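Local coordinates for protein ribonucleoside-diphosphate reductase small chain 2 (Saccharomyces cerevisiae, PDB 1JK0) that supports deoxyribonucleotide synthesis by ribonucleotide reductase, being required for proper folding of its partner small chain and for assembly with the large subunits, at residues F11-R15 / N239-K245. Residues are numbered along the deposited sequence; the frame is centred on the assembly and turned at random.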
ATOM      1  N   PHE B  11     -15.094 -27.109  25.623  1.00 67.40           N
ATOM      2  CA  PHE B  11     -15.558 -26.104  24.610  1.00 66.85           C
ATOM      3  C   PHE B  11     -15.199 -26.534  23.192  1.00 68.75           C
ATOM      4  O   PHE B  11     -14.525 -25.807  22.466  1.00 70.21           O
ATOM      5  CB  PHE B  11     -14.939 -24.732  24.900  1.00 61.56           C
ATOM      6  CG  PHE B  11     -13.526 -24.805  25.388  1.00 56.74           C
ATOM      7  CD1 PHE B  11     -12.574 -25.534  24.688  1.00 53.31           C
ATOM      8  CD2 PHE B  11     -13.156 -24.169  26.564  1.00 55.29           C
ATOM      9  CE1 PHE B  11     -11.278 -25.634  25.156  1.00 53.25           C
ATOM     10  CE2 PHE B  11     -11.857 -24.262  27.042  1.00 54.75           C
ATOM     11  CZ  PHE B  11     -10.915 -24.998  26.334  1.00 54.37           C
ATOM     12  N   GLN B  12     -15.653 -27.719  22.800  1.00 70.03           N
ATOM     13  CA  GLN B  12     -15.370 -28.230  21.468  1.00 71.02           C
ATOM     14  C   GLN B  12     -16.567 -27.914  20.576  1.00 71.45           C
ATOM     15  O   GLN B  12     -16.443 -27.212  19.574  1.00 71.12           O
ATOM     16  CB  GLN B  12     -15.143 -29.748  21.526  1.00 71.52           C
ATOM     17  CG  GLN B  12     -14.700 -30.299  22.905  1.00 70.69           C
ATOM     18  CD  GLN B  12     -13.246 -30.007  23.251  1.00 69.54           C
ATOM     19  OE1 GLN B  12     -12.340 -30.320  22.476  1.00 68.57           O
ATOM     20  NE2 GLN B  12     -13.019 -29.424  24.430  1.00 67.23           N
ATOM     21  N   LYS B  13     -17.724 -28.436  20.977  1.00 72.51           N
ATOM     22  CA  LYS B  13     -18.990 -28.257  20.269  1.00 73.14           C
ATOM     23  C   LYS B  13     -19.268 -26.796  19.927  1.00 73.01           C
ATOM     24  O   LYS B  13     -19.517 -26.466  18.767  1.00 72.75           O
ATOM     25  CB  LYS B  13     -20.141 -28.815  21.118  1.00 73.75           C
ATOM     26  CG  LYS B  13     -19.926 -30.270  21.563  1.00 76.29           C
ATOM     27  CD  LYS B  13     -20.859 -30.706  22.705  1.00 76.49           C
ATOM     28  CE  LYS B  13     -20.503 -32.118  23.205  1.00 77.54           C
ATOM     29  NZ  LYS B  13     -21.290 -32.582  24.400  1.00 77.71           N
ATOM     30  N   GLU B  14     -19.222 -25.924  20.937  1.00 72.90           N
ATOM     31  CA  GLU B  14     -19.480 -24.495  20.736  1.00 72.18           C
ATOM     32  C   GLU B  14     -18.575 -23.832  19.701  1.00 71.06           C
ATOM     33  O   GLU B  14     -18.994 -22.902  19.013  1.00 70.17           O
ATOM     34  CB  GLU B  14     -19.399 -23.730  22.068  1.00 72.88           C
ATOM     35  CG  GLU B  14     -18.230 -24.084  22.977  1.00 74.24           C
ATOM     36  CD  GLU B  14     -18.289 -23.340  24.314  1.00 75.73           C
ATOM     37  OE1 GLU B  14     -18.027 -22.117  24.331  1.00 74.84           O
ATOM     38  OE2 GLU B  14     -18.611 -23.976  25.348  1.00 77.28           O
ATOM     39  N   ARG B  15     -17.339 -24.302  19.586  1.00 70.07           N
ATOM     40  CA  ARG B  15     -16.438 -23.740  18.595  1.00 69.39           C
ATOM     41  C   ARG B  15     -17.037 -23.989  17.211  1.00 68.38           C
ATOM     42  O   ARG B  15     -16.861 -23.190  16.298  1.00 67.88           O
ATOM     43  CB  ARG B  15     -15.056 -24.383  18.694  1.00 70.60           C
ATOM     44  CG  ARG B  15     -14.066 -23.849  17.671  1.00 72.50           C
ATOM     45  CD  ARG B  15     -12.681 -24.464  17.836  1.00 73.36           C
ATOM     46  NE  ARG B  15     -12.059 -24.094  19.107  1.00 74.27           N
ATOM     47  CZ  ARG B  15     -10.824 -24.445  19.459  1.00 75.40           C
ATOM     48  NH1 ARG B  15     -10.076 -25.171  18.635  1.00 76.42           N
ATOM     49  NH2 ARG B  15     -10.331 -24.079  20.637  1.00 74.73           N
ATOM     50  N   ASN B 239     -14.853 -18.775  23.874  1.00 60.33           N
ATOM     51  CA  ASN B 239     -14.933 -19.070  25.312  1.00 60.48           C
ATOM     52  C   ASN B 239     -13.869 -18.334  26.112  1.00 60.56           C
ATOM     53  O   ASN B 239     -12.703 -18.306  25.726  1.00 60.45           O
ATOM     54  CB  ASN B 239     -14.788 -20.570  25.564  1.00 61.75           C
ATOM     55  CG  ASN B 239     -15.449 -21.005  26.860  1.00 62.57           C
ATOM     56  OD1 ASN B 239     -16.633 -21.355  26.879  1.00 63.70           O
ATOM     57  ND2 ASN B 239     -14.696 -20.963  27.955  1.00 61.41           N
ATOM     58  N   PRO B 240     -14.255 -17.740  27.252  1.00 60.70           N
ATOM     59  CA  PRO B 240     -13.305 -17.001  28.094  1.00 61.42           C
ATOM     60  C   PRO B 240     -12.040 -17.776  28.482  1.00 61.86           C
ATOM     61  O   PRO B 240     -10.986 -17.174  28.720  1.00 62.53           O
ATOM     62  CB  PRO B 240     -14.151 -16.612  29.306  1.00 60.03           C
ATOM     63  CG  PRO B 240     -15.504 -16.401  28.698  1.00 59.98           C
ATOM     64  CD  PRO B 240     -15.626 -17.610  27.778  1.00 60.60           C
ATOM     65  N   LYS B 241     -12.141 -19.103  28.543  1.00 61.95           N
ATOM     66  CA  LYS B 241     -10.993 -19.933  28.913  1.00 61.71           C
ATOM     67  C   LYS B 241      -9.950 -20.016  27.801  1.00 60.86           C
ATOM     68  O   LYS B 241      -8.754 -19.911  28.073  1.00 60.88           O
ATOM     69  CB  LYS B 241     -11.446 -21.349  29.329  1.00 62.41           C
ATOM     70  CG  LYS B 241     -11.576 -21.552  30.856  1.00 62.34           C
ATOM     71  CD  LYS B 241     -11.941 -22.996  31.243  1.00 62.98           C
ATOM     72  CE  LYS B 241     -13.393 -23.366  30.900  1.00 63.20           C
ATOM     73  NZ  LYS B 241     -14.410 -22.754  31.817  1.00 61.52           N
ATOM     74  N   ILE B 242     -10.396 -20.198  26.557  1.00 60.12           N
ATOM     75  CA  ILE B 242      -9.480 -20.277  25.420  1.00 58.56           C
ATOM     76  C   ILE B 242      -8.605 -19.022  25.371  1.00 59.64           C
ATOM     77  O   ILE B 242      -7.409 -19.099  25.083  1.00 60.94           O
ATOM     78  CB  ILE B 242     -10.234 -20.396  24.083  1.00 56.25           C
ATOM     79  CG1 ILE B 242     -11.163 -21.606  24.111  1.00 55.14           C
ATOM     80  CG2 ILE B 242      -9.241 -20.539  22.952  1.00 55.37           C
ATOM     81  CD1 ILE B 242     -11.983 -21.782  22.854  1.00 53.56           C
ATOM     82  N   ILE B 243      -9.203 -17.868  25.652  1.00 58.97           N
ATOM     83  CA  ILE B 243      -8.460 -16.621  25.656  1.00 59.60           C
ATOM     84  C   ILE B 243      -7.296 -16.771  26.623  1.00 60.64           C
ATOM     85  O   ILE B 243      -6.127 -16.731  26.230  1.00 59.45           O
ATOM     86  CB  ILE B 243      -9.333 -15.441  26.123  1.00 59.28           C
ATOM     87  CG1 ILE B 243     -10.489 -15.240  25.145  1.00 58.33           C
ATOM     88  CG2 ILE B 243      -8.487 -14.174  26.222  1.00 59.59           C
ATOM     89  CD1 ILE B 243     -11.414 -14.114  25.508  1.00 57.42           C
ATOM     90  N   GLU B 244      -7.625 -16.948  27.896  1.00 62.21           N
ATOM     91  CA  GLU B 244      -6.602 -17.120  28.911  1.00 64.16           C
ATOM     92  C   GLU B 244      -5.664 -18.272  28.531  1.00 64.67           C
ATOM     93  O   GLU B 244      -4.537 -18.346  29.017  1.00 63.96           O
ATOM     94  CB  GLU B 244      -7.248 -17.393  30.270  1.00 64.44           C
ATOM     95  CG  GLU B 244      -6.263 -17.396  31.421  1.00 66.57           C
ATOM     96  CD  GLU B 244      -6.941 -17.546  32.769  1.00 68.02           C
ATOM     97  OE1 GLU B 244      -7.636 -18.562  32.981  1.00 68.29           O
ATOM     98  OE2 GLU B 244      -6.778 -16.646  33.617  1.00 69.26           O
ATOM     99  N   LYS B 245      -6.127 -19.167  27.656  1.00 65.67           N
ATOM    100  CA  LYS B 245      -5.308 -20.297  27.222  1.00 67.08           C
ATOM    101  C   LYS B 245      -4.314 -19.877  26.140  1.00 67.72           C
ATOM    102  O   LYS B 245      -3.242 -20.471  26.009  1.00 68.27           O
ATOM    103  CB  LYS B 245      -6.184 -21.447  26.696  1.00 67.03           C
ATOM    104  CG  LYS B 245      -6.909 -22.260  27.779  1.00 67.45           C
ATOM    105  CD  LYS B 245      -7.663 -23.477  27.194  1.00 67.20           C
ATOM    106  CE  LYS B 245      -6.707 -24.522  26.605  1.00 66.82           C
ATOM    107  NZ  LYS B 245      -7.394 -25.694  25.986  1.00 63.96           N
TER
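The N-terminal arm that leads into helix 13-21 meets the start of helix 240-258 through Phe-11, the first modelled residue, whose ring touches Lys-241, Ile-242 and Lys-245. CG1 of Ile-242 sits over the centre of one face of Phe-11. This is a CH-pi contact, 3.9 Å from the ring centroid and 4° off the ring normal. Lys-245 reaches the same ring at its edge. Its NZ lies in the ring plane, 3.6 Å from CZ of Phe-11, so the geometry is not that of a cation-pi contact. CB of Lys-241 is also at the edge, 3.7 Å from CE2 of Phe-11. The contact joins the arm to the outside of the all-helical, ferritin-like fold of the small chain. Asn-239 is the N-cap residue of helix 240-258, and its side chain crosses that of Glu-14 at about a right angle. With chi1 at 179° and a bend at chi3, the Arg-15 chain brings NH2 to 3.6 Å from CD1 of Ile-242, which lies at the guanidinium edge. With an alanine at Phe-11 the ring is gone, and the arm would probably lose most of its apolar hold on Ile-242 and the neighbouring lysine chains. Ile-242 also meets Trp-167, in a loop, and Glu-177 of helix 175-188, which ties this turn to the body of the fold.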